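Local coordinates for protein hydrogenase maturation factor (PDB 3VTI) that probably carbamoylates the C-terminal cysteine of HypE, using carbamoyl phosphate and ATP, as a step in the maturation of [NiFe] hydrogenases, at residues A[502-507]-A[695-700]; A[679-684]-A[711-716]; A[25-30]-A[93-98]. One frame throughout, in Å; residues are numbered along the deposited sequence.

Contact 1: A[502-507]-A[695-700]. With FE (Fe (III) ion), chain G.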
loop_
_atom_site.group_PDB
_atom_site.type_symbol
_atom_site.label_atom_id
_atom_site.label_comp_id
_atom_site.label_asym_id
_atom_site.label_seq_id
_atom_site.Cartn_x
_atom_site.Cartn_y
_atom_site.Cartn_z
ATOM N N ILE A 502 -32.492 25.405 -32.127
ATOM C CA ILE A 502 -32.488 23.965 -31.906
ATOM C C ILE A 502 -31.403 23.378 -32.825
ATOM O O ILE A 502 -31.546 23.383 -34.052
ATOM C CB ILE A 502 -33.888 23.338 -32.187
ATOM C CG1 ILE A 502 -34.921 23.877 -31.204
ATOM C CG2 ILE A 502 -33.856 21.817 -32.101
ATOM C CD1 ILE A 502 -36.358 23.596 -31.604
ATOM N N GLY A 503 -30.321 22.879 -32.231
ATOM C CA GLY A 503 -29.181 22.384 -32.995
ATOM C C GLY A 503 -29.067 20.876 -33.070
ATOM O O GLY A 503 -28.817 20.215 -32.066
ATOM N N ILE A 504 -29.216 20.332 -34.273
ATOM C CA ILE A 504 -29.139 18.893 -34.484
ATOM C C ILE A 504 -27.755 18.534 -35.021
ATOM O O ILE A 504 -27.449 18.720 -36.198
ATOM C CB ILE A 504 -30.316 18.379 -35.373
ATOM C CG1 ILE A 504 -31.662 18.807 -34.749
ATOM C CG2 ILE A 504 -30.254 16.863 -35.551
ATOM C CD1 ILE A 504 -32.906 18.603 -35.606
ATOM N N ALA A 505 -26.920 18.025 -34.127
ATOM C CA ALA A 505 -25.530 17.710 -34.426
ATOM C C ALA A 505 -25.302 16.200 -34.503
ATOM O O ALA A 505 -25.120 15.531 -33.481
ATOM C CB ALA A 505 -24.615 18.340 -33.399
ATOM N N TYR A 506 -25.330 15.680 -35.731
ATOM C CA TYR A 506 -25.121 14.259 -36.014
ATOM C C TYR A 506 -23.813 14.035 -36.773
ATOM O O TYR A 506 -23.623 14.549 -37.882
ATOM C CB TYR A 506 -26.265 13.681 -36.851
ATOM C CG TYR A 506 -27.618 13.590 -36.188
ATOM C CD1 TYR A 506 -27.782 13.809 -34.824
ATOM C CD2 TYR A 506 -28.742 13.221 -36.934
ATOM C CE1 TYR A 506 -29.045 13.704 -34.223
ATOM C CE2 TYR A 506 -30.005 13.112 -36.342
ATOM C CZ TYR A 506 -30.144 13.354 -34.996
ATOM O OH TYR A 506 -31.378 13.246 -34.433
ATOM N N ASP A 507 -22.925 13.248 -36.174
ATOM C CA ASP A 507 -21.687 12.824 -36.827
ATOM C C ASP A 507 -21.121 11.572 -36.161
ATOM O O ASP A 507 -21.835 10.871 -35.429
ATOM C CB ASP A 507 -20.657 13.968 -36.891
ATOM C CG ASP A 507 -20.109 14.369 -35.527
ATOM O OD1 ASP A 507 -20.480 13.781 -34.496
ATOM O OD2 ASP A 507 -19.273 15.294 -35.490
ATOM N N ASN A 695 -38.140 28.216 -32.913
ATOM C CA ASN A 695 -38.606 27.785 -34.233
ATOM C C ASN A 695 -37.508 27.648 -35.292
ATOM O O ASN A 695 -37.768 27.234 -36.422
ATOM C CB ASN A 695 -39.709 28.715 -34.730
ATOM C CG ASN A 695 -40.566 28.070 -35.779
ATOM O OD1 ASN A 695 -41.041 26.946 -35.603
ATOM N ND2 ASN A 695 -40.760 28.768 -36.893
ATOM N N LYS A 696 -36.281 27.999 -34.927
ATOM C CA LYS A 696 -35.152 27.847 -35.834
ATOM C C LYS A 696 -34.374 26.577 -35.497
ATOM O O LYS A 696 -33.997 26.354 -34.344
ATOM C CB LYS A 696 -34.245 29.080 -35.789
ATOM C CG LYS A 696 -34.941 30.381 -36.166
ATOM C CD LYS A 696 -33.925 31.476 -36.436
ATOM C CE LYS A 696 -34.563 32.854 -36.354
ATOM N NZ LYS A 696 -35.389 33.161 -37.542
ATOM N N VAL A 697 -34.166 25.745 -36.515
ATOM C CA VAL A 697 -33.453 24.484 -36.386
ATOM C C VAL A 697 -32.206 24.511 -37.254
ATOM O O VAL A 697 -32.260 24.869 -38.440
ATOM C CB VAL A 697 -34.314 23.276 -36.851
ATOM C CG1 VAL A 697 -33.585 21.989 -36.595
ATOM C CG2 VAL A 697 -35.623 23.233 -36.128
ATOM N N VAL A 698 -31.089 24.106 -36.660
ATOM C CA VAL A 698 -29.832 24.002 -37.373
ATOM C C VAL A 698 -29.414 22.529 -37.486
ATOM O O VAL A 698 -29.471 21.773 -36.507
ATOM C CB VAL A 698 -28.738 24.860 -36.693
ATOM C CG1 VAL A 698 -27.360 24.589 -37.300
ATOM C CG2 VAL A 698 -29.090 26.332 -36.798
ATOM N N LEU A 699 -29.026 22.129 -38.692
ATOM C CA LEU A 699 -28.553 20.774 -38.936
ATOM C C LEU A 699 -27.096 20.854 -39.344
ATOM O O LEU A 699 -26.763 21.523 -40.339
ATOM C CB LEU A 699 -29.366 20.089 -40.049
ATOM C CG LEU A 699 -30.894 20.220 -40.078
ATOM C CD1 LEU A 699 -31.457 19.569 -41.330
ATOM C CD2 LEU A 699 -31.508 19.603 -38.849
ATOM N N SER A 700 -26.235 20.184 -38.574
ATOM C CA SER A 700 -24.812 20.102 -38.892
ATOM C C SER A 700 -24.179 18.810 -38.353
ATOM O O SER A 700 -24.857 17.972 -37.752
ATOM C CB SER A 700 -24.067 21.349 -38.393
ATOM O OG SER A 700 -22.844 21.527 -39.098
HETATM FE FE FE G . -17.702 16.390 -36.241
HETATM O O HOH W 1 -18.340 15.490 -38.403
HETATM O O HOH W 2 -16.304 14.641 -36.311
#
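Ile502 and Ile504 lie opposite Val697 and Leu699 in neighbouring parallel strands, their axes inclined by 16° and 4.6 Å apart at closest approach. Five backbone bonds establish the register. Ile502 N gives to Lys696 O, and Ile502 O takes Val698 N at 2.7 Å; Ile504 N and O repeat the pattern with Val698 O and Ser700 N, and Tyr506 N reaches Ser700 O at 3.1 Å. On one face of the sheet the delta carbon of Ile504 sits over the neighbouring strand: its CD1 is 3.6 Å from Val697 CG1 and 3.7 Å from Leu699 CD2. The extended chi2 of Ile504 (170°) carries CD1 that far, while its CG2 lies against one face of the Tyr506 ring. Helix 666-692 covers Ile502, Ile504 and Tyr506, and Thr681 of that helix hydrogen-bonds the Tyr506 hydroxyl. Ala505 and Val698 face the other way, toward helix 483-494. Just past the paired residues, Asp507 OD2 binds the iron at 2.1 Å, with two waters, His483, His487 and Asp734 completing the coordination; OD1 is held by His484, which probably helps fix the turn of the carboxylate. A metal ligand directly following a strand inside the mixed sheet marks the iron site of this Kae1-like domain, of the actin-like ATPase fold.

Contact 2: A[679-684]-A[711-716]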
loop_
_atom_site.group_PDB
_atom_site.type_symbol
_atom_site.label_atom_id
_atom_site.label_comp_id
_atom_site.label_asym_id
_atom_site.label_seq_id
_atom_site.Cartn_x
_atom_site.Cartn_y
_atom_site.Cartn_z
ATOM N N ASN A 679 -37.631 10.631 -38.947
ATOM C CA ASN A 679 -38.851 10.717 -38.120
ATOM C C ASN A 679 -38.632 10.993 -36.627
ATOM O O ASN A 679 -39.269 11.889 -36.076
ATOM C CB ASN A 679 -39.766 9.495 -38.321
ATOM C CG ASN A 679 -40.449 9.482 -39.700
ATOM O OD1 ASN A 679 -40.209 10.355 -40.541
ATOM N ND2 ASN A 679 -41.281 8.476 -39.934
ATOM N N PHE A 680 -37.732 10.256 -35.972
ATOM C CA PHE A 680 -37.491 10.533 -34.550
ATOM C C PHE A 680 -36.805 11.868 -34.285
ATOM O O PHE A 680 -37.064 12.499 -33.259
ATOM C CB PHE A 680 -36.862 9.352 -33.775
ATOM C CG PHE A 680 -35.389 9.092 -34.046
ATOM C CD1 PHE A 680 -34.420 10.078 -33.849
ATOM C CD2 PHE A 680 -34.968 7.814 -34.400
ATOM C CE1 PHE A 680 -33.075 9.810 -34.073
ATOM C CE2 PHE A 680 -33.613 7.542 -34.628
ATOM C CZ PHE A 680 -32.673 8.534 -34.464
ATOM N N THR A 681 -35.950 12.294 -35.219
ATOM C CA THR A 681 -35.313 13.608 -35.149
ATOM C C THR A 681 -36.361 14.723 -35.270
ATOM O O THR A 681 -36.313 15.719 -34.541
ATOM C CB THR A 681 -34.235 13.767 -36.234
ATOM O OG1 THR A 681 -33.313 12.672 -36.155
ATOM C CG2 THR A 681 -33.473 15.078 -36.058
ATOM N N TYR A 682 -37.313 14.533 -36.185
ATOM C CA TYR A 682 -38.425 15.448 -36.370
ATOM C C TYR A 682 -39.292 15.494 -35.118
ATOM O O TYR A 682 -39.713 16.569 -34.696
ATOM C CB TYR A 682 -39.241 15.014 -37.591
ATOM C CG TYR A 682 -40.585 15.696 -37.755
ATOM C CD1 TYR A 682 -40.711 16.857 -38.516
ATOM C CD2 TYR A 682 -41.734 15.170 -37.162
ATOM C CE1 TYR A 682 -41.949 17.483 -38.672
ATOM C CE2 TYR A 682 -42.972 15.782 -37.309
ATOM C CZ TYR A 682 -43.075 16.943 -38.064
ATOM O OH TYR A 682 -44.301 17.561 -38.217
ATOM N N ASP A 683 -39.567 14.329 -34.531
ATOM C CA ASP A 683 -40.374 14.246 -33.304
ATOM C C ASP A 683 -39.712 14.941 -32.121
ATOM O O ASP A 683 -40.387 15.572 -31.314
ATOM C CB ASP A 683 -40.669 12.792 -32.935
ATOM C CG ASP A 683 -41.850 12.234 -33.675
ATOM O OD1 ASP A 683 -42.689 13.010 -34.169
ATOM O OD2 ASP A 683 -41.960 11.003 -33.746
ATOM N N LEU A 684 -38.391 14.824 -32.035
ATOM C CA LEU A 684 -37.617 15.489 -30.991
ATOM C C LEU A 684 -37.647 17.000 -31.191
ATOM O O LEU A 684 -37.943 17.748 -30.258
ATOM C CB LEU A 684 -36.172 14.964 -30.963
ATOM C CG LEU A 684 -35.953 13.571 -30.365
ATOM C CD1 LEU A 684 -34.539 13.036 -30.661
ATOM C CD2 LEU A 684 -36.226 13.596 -28.864
ATOM N N ARG A 711 -31.935 16.194 -47.110
ATOM C CA ARG A 711 -33.093 16.574 -47.906
ATOM C C ARG A 711 -34.380 16.271 -47.151
ATOM O O ARG A 711 -35.206 17.172 -46.948
ATOM C CB ARG A 711 -33.081 15.883 -49.269
ATOM C CG ARG A 711 -34.116 16.408 -50.236
ATOM C CD ARG A 711 -34.030 15.695 -51.569
ATOM N NE ARG A 711 -34.235 14.255 -51.445
ATOM C CZ ARG A 711 -35.410 13.696 -51.170
ATOM N NH1 ARG A 711 -36.477 14.458 -50.968
ATOM N NH2 ARG A 711 -35.518 12.381 -51.091
ATOM N N ARG A 712 -34.541 15.027 -46.705
ATOM C CA ARG A 712 -35.823 14.601 -46.116
ATOM C C ARG A 712 -36.173 15.349 -44.840
ATOM O O ARG A 712 -37.345 15.598 -44.554
ATOM C CB ARG A 712 -35.887 13.081 -45.888
ATOM C CG ARG A 712 -35.928 12.238 -47.175
ATOM C CD ARG A 712 -37.149 12.535 -48.016
ATOM N NE ARG A 712 -38.042 11.387 -48.200
ATOM C CZ ARG A 712 -39.111 11.121 -47.451
ATOM N NH1 ARG A 712 -39.432 11.906 -46.427
ATOM N NH2 ARG A 712 -39.857 10.059 -47.721
ATOM N N LEU A 713 -35.142 15.724 -44.094
ATOM C CA LEU A 713 -35.320 16.421 -42.834
ATOM C C LEU A 713 -35.633 17.901 -43.037
ATOM O O LEU A 713 -36.459 18.468 -42.317
ATOM C CB LEU A 713 -34.094 16.222 -41.947
ATOM C CG LEU A 713 -34.227 16.344 -40.433
ATOM C CD1 LEU A 713 -35.511 15.732 -39.860
ATOM C CD2 LEU A 713 -32.999 15.709 -39.808
ATOM N N ILE A 714 -35.008 18.523 -44.030
ATOM C CA ILE A 714 -35.327 19.918 -44.340
ATOM C C ILE A 714 -36.777 20.026 -44.795
ATOM O O ILE A 714 -37.512 20.911 -44.344
ATOM C CB ILE A 714 -34.371 20.540 -45.382
ATOM C CG1 ILE A 714 -32.960 20.662 -44.796
ATOM C CG2 ILE A 714 -34.900 21.910 -45.844
ATOM C CD1 ILE A 714 -31.961 21.346 -45.704
ATOM N N GLU A 715 -37.195 19.118 -45.670
ATOM C CA GLU A 715 -38.588 19.094 -46.107
ATOM C C GLU A 715 -39.545 18.896 -44.938
ATOM O O GLU A 715 -40.446 19.715 -44.748
ATOM C CB GLU A 715 -38.824 18.028 -47.170
ATOM C CG GLU A 715 -38.393 18.419 -48.580
ATOM C CD GLU A 715 -38.678 17.312 -49.594
ATOM O OE1 GLU A 715 -39.698 16.593 -49.428
ATOM O OE2 GLU A 715 -37.881 17.155 -50.556
ATOM N N LYS A 716 -39.348 17.834 -44.150
ATOM C CA LYS A 716 -40.266 17.539 -43.030
ATOM C C LYS A 716 -40.443 18.715 -42.074
ATOM O O LYS A 716 -41.561 19.100 -41.774
ATOM C CB LYS A 716 -39.850 16.287 -42.253
ATOM C CG LYS A 716 -40.739 15.096 -42.508
ATOM C CD LYS A 716 -40.978 14.287 -41.235
ATOM C CE LYS A 716 -42.220 13.392 -41.402
ATOM N NZ LYS A 716 -42.733 12.822 -40.122
#
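Leu713 and Lys716 carry the contact from helix 707-718, meeting Thr681 and Tyr682 of helix 666-692. Both helices lie on the sheet face that holds Ile504 and Leu699, and helix 707-718 is the connection of a beta-alpha-beta crossover between the parallel strands 696-700 and 723-726 of the actin-like ATPase fold. The two short segments run in broadly the same direction, inclined by 35°, with axes 10.2 Å apart, so side chains fill most of the interval. At the start of the second segment, Arg711 is engaged within its own helix, in a salt bridge with Glu715 whose hydrogen bond is weak, and Arg712 has Glu632 as its salt-bridge partner. Leu713 is the first residue to touch the other helix. With CG anti to the backbone N (chi1 -155°), its fork reaches across: CD2 lies 3.8 Å from Thr681 CG2, the two side chains crossing at about a right angle, and CD1 comes to 4.4 Å from Tyr682 CB. The hydroxyl of Thr681 is bonded to Val677 O, within its own helix. Ile714 follows on a different side of the helix and meets Leu699 of the sheet. Lys716 supplies the polar border. The Tyr682 ring also reaches its backbone, with Tyr682 CE1 3.5 Å from Lys716 O. The aliphatic chain of Lys716, bent at chi2, passes over one face of the Tyr682 ring, CD standing 3.7 Å above the plane, while Ser720 holds the phenol oxygen. The same face receives the ammonium group in a cation-pi contact: Lys716 NZ is 4.2 Å from the Tyr682 ring centroid, 23° off the normal, and 3.6 Å from Asn679 OD1.

Contact 3: A[25-30]-A[93-98]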
loop_
_atom_site.group_PDB
_atom_site.type_symbol
_atom_site.label_atom_id
_atom_site.label_comp_id
_atom_site.label_asym_id
_atom_site.label_seq_id
_atom_site.Cartn_x
_atom_site.Cartn_y
_atom_site.Cartn_z
ATOM N N PHE A 25 -17.559 41.534 -61.406
ATOM C CA PHE A 25 -19.020 41.640 -61.433
ATOM C C PHE A 25 -19.510 42.829 -62.281
ATOM O O PHE A 25 -20.495 42.706 -63.014
ATOM C CB PHE A 25 -19.577 41.738 -60.011
ATOM C CG PHE A 25 -20.925 41.083 -59.825
ATOM C CD1 PHE A 25 -21.996 41.363 -60.683
ATOM C CD2 PHE A 25 -21.134 40.195 -58.768
ATOM C CE1 PHE A 25 -23.231 40.771 -60.494
ATOM C CE2 PHE A 25 -22.371 39.597 -58.576
ATOM C CZ PHE A 25 -23.419 39.889 -59.437
ATOM N N ARG A 26 -18.830 43.970 -62.189
ATOM C CA ARG A 26 -19.301 45.167 -62.896
ATOM C C ARG A 26 -19.131 45.046 -64.415
ATOM O O ARG A 26 -20.107 45.248 -65.145
ATOM C CB ARG A 26 -18.685 46.465 -62.337
ATOM C CG ARG A 26 -19.090 46.787 -60.899
ATOM C CD ARG A 26 -18.406 48.052 -60.404
ATOM N NE ARG A 26 -16.950 47.904 -60.332
ATOM C CZ ARG A 26 -16.090 48.918 -60.395
ATOM N NH1 ARG A 26 -16.525 50.160 -60.536
ATOM N NH2 ARG A 26 -14.789 48.688 -60.324
ATOM N N PRO A 27 -17.905 44.724 -64.897
ATOM C CA PRO A 27 -17.750 44.371 -66.315
ATOM C C PRO A 27 -18.719 43.276 -66.794
ATOM O O PRO A 27 -19.113 43.279 -67.952
ATOM C CB PRO A 27 -16.302 43.891 -66.392
ATOM C CG PRO A 27 -15.601 44.738 -65.387
ATOM C CD PRO A 27 -16.589 44.885 -64.246
ATOM N N PHE A 28 -19.113 42.370 -65.908
ATOM C CA PHE A 28 -20.135 41.377 -66.234
ATOM C C PHE A 28 -21.477 42.061 -66.497
ATOM O O PHE A 28 -22.027 41.947 -67.599
ATOM C CB PHE A 28 -20.230 40.331 -65.121
ATOM C CG PHE A 28 -21.433 39.431 -65.207
ATOM C CD1 PHE A 28 -22.489 39.580 -64.308
ATOM C CD2 PHE A 28 -21.491 38.396 -66.147
ATOM C CE1 PHE A 28 -23.599 38.733 -64.350
ATOM C CE2 PHE A 28 -22.604 37.542 -66.206
ATOM C CZ PHE A 28 -23.661 37.713 -65.308
ATOM N N VAL A 29 -21.978 42.792 -65.500
ATOM C CA VAL A 29 -23.251 43.521 -65.605
ATOM C C VAL A 29 -23.310 44.403 -66.872
ATOM O O VAL A 29 -24.346 44.470 -67.539
ATOM C CB VAL A 29 -23.548 44.335 -64.306
ATOM C CG1 VAL A 29 -24.875 45.096 -64.400
ATOM C CG2 VAL A 29 -23.582 43.406 -63.108
ATOM N N PHE A 30 -22.182 45.038 -67.195
ATOM C CA PHE A 30 -22.010 45.865 -68.391
ATOM C C PHE A 30 -22.180 45.052 -69.665
ATOM O O PHE A 30 -22.822 45.509 -70.618
ATOM C CB PHE A 30 -20.618 46.506 -68.376
ATOM C CG PHE A 30 -20.251 47.230 -69.648
ATOM C CD1 PHE A 30 -20.481 48.596 -69.777
ATOM C CD2 PHE A 30 -19.654 46.547 -70.713
ATOM C CE1 PHE A 30 -20.133 49.273 -70.950
ATOM C CE2 PHE A 30 -19.305 47.212 -71.893
ATOM C CZ PHE A 30 -19.541 48.579 -72.010
ATOM N N PHE A 93 -25.601 52.382 -71.086
ATOM C CA PHE A 93 -25.280 51.713 -69.827
ATOM C C PHE A 93 -23.874 52.081 -69.394
ATOM O O PHE A 93 -22.960 52.134 -70.224
ATOM C CB PHE A 93 -25.397 50.198 -69.946
ATOM C CG PHE A 93 -25.518 49.503 -68.627
ATOM C CD1 PHE A 93 -24.392 48.997 -67.986
ATOM C CD2 PHE A 93 -26.759 49.357 -68.019
ATOM C CE1 PHE A 93 -24.504 48.354 -66.765
ATOM C CE2 PHE A 93 -26.882 48.727 -66.795
ATOM C CZ PHE A 93 -25.753 48.219 -66.165
ATOM N N LYS A 94 -23.705 52.339 -68.097
ATOM C CA LYS A 94 -22.400 52.742 -67.569
ATOM C C LYS A 94 -22.009 52.057 -66.272
ATOM O O LYS A 94 -22.852 51.776 -65.415
ATOM C CB LYS A 94 -22.318 54.261 -67.369
ATOM C CG LYS A 94 -22.144 55.074 -68.653
ATOM C CD LYS A 94 -20.904 54.660 -69.437
ATOM C CE LYS A 94 -20.989 55.129 -70.883
ATOM N NZ LYS A 94 -20.690 56.556 -70.962
ATOM N N ILE A 95 -20.713 51.789 -66.150
ATOM C CA ILE A 95 -20.129 51.377 -64.888
ATOM C C ILE A 95 -19.746 52.669 -64.173
ATOM O O ILE A 95 -18.769 53.331 -64.533
ATOM C CB ILE A 95 -18.898 50.443 -65.086
ATOM C CG1 ILE A 95 -19.327 49.120 -65.730
ATOM C CG2 ILE A 95 -18.181 50.192 -63.755
ATOM C CD1 ILE A 95 -18.166 48.226 -66.174
ATOM N N VAL A 96 -20.545 53.043 -63.181
ATOM C CA VAL A 96 -20.294 54.280 -62.454
ATOM C C VAL A 96 -19.530 53.987 -61.170
ATOM O O VAL A 96 -19.605 52.880 -60.635
ATOM C CB VAL A 96 -21.590 55.112 -62.238
ATOM C CG1 VAL A 96 -22.255 55.377 -63.569
ATOM C CG2 VAL A 96 -22.558 54.400 -61.369
ATOM N N GLY A 97 -18.767 54.969 -60.703
ATOM C CA GLY A 97 -17.932 54.797 -59.524
ATOM C C GLY A 97 -18.658 54.972 -58.205
ATOM O O GLY A 97 -19.842 55.309 -58.160
ATOM N N SER A 98 -17.924 54.732 -57.125
ATOM C CA SER A 98 -18.417 54.948 -55.767
ATOM C C SER A 98 -17.263 55.154 -54.797
ATOM O O SER A 98 -16.127 54.771 -55.077
ATOM C CB SER A 98 -19.223 53.744 -55.302
ATOM O OG SER A 98 -18.368 52.641 -55.180
HETATM O O HOH W 3 -18.830 51.375 -58.563
#
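Ile95 is the main bump of this interface: its CD1 presses into a shallow hollow at the start of helix 25-35, walled by the backbone of Arg26 and Pro27 and by the CB of Phe30. The methyl comes to 3.7 Å from Phe30 CB and to the same distance from Arg26 O, and Pro27 CD closes the rim at 4.2 Å from Ile95 CD1. The other branch, CG2, lies anti to the backbone N and fills a second dip, under the arginine chain, where it is 3.6 Å from Arg26 NH1. Arg26 and Ile95 cross at about a right angle, so the methyl meets the long side chain from its flank. A further bump is the Phe93 ring, two residues earlier on the same side of the strand. Its far end enters the notch between Val29 and Phe30, with CZ 3.7 Å from Val29 CG1 and CE1 3.9 Å from Phe30 CA. Here helix 25-35 packs on strand 93-95, an outermost strand of the five-stranded sheet of the acylphosphatase domain, a ferredoxin-like fold; the short helix and strand segments run almost exactly antiparallel, at 175°. The strand is joined to the sheet by backbone bonds of Lys94 and Val96 to strand 39-45, which also carries Asn44. That residue and Arg26 are the predicted catalytic pair, and their side chains lie close together. Arg26 bends at chi3 (-64°), which swings its guanidinium past Ile95 toward Val96 O, an atom near the guanidinium plane, at its edge. There a water donates to Val96 O at 2.7 Å and accepts a weak bond from Arg26 NH1, while Asp101 makes a long, weak ion pair with the same nitrogen.

Overall arrangement
Contacts 1 and 2 belong to one layered core: helix 666-692, strand 696-700 and helix 707-718 are consecutive in the chain, and both helices pack on the same face of the sheet, Ile504 CD1 lying 3.6 Å from Thr681 CG2. Contact 1, almost wholly buried, is held by backbone hydrogen bonds and ends at a metal; contact 2, only partly buried, has apolar packing inside and a cation-pi pair at its border. Contact 3 lies in the acylphosphatase domain, its centre about 40 Å from that of contact 1. There side chains of an edge strand pack on side chains and backbone of a helix, plus one water, and a predicted active-site arginine is included, whereas contact 2 lies away from the metal and active sites.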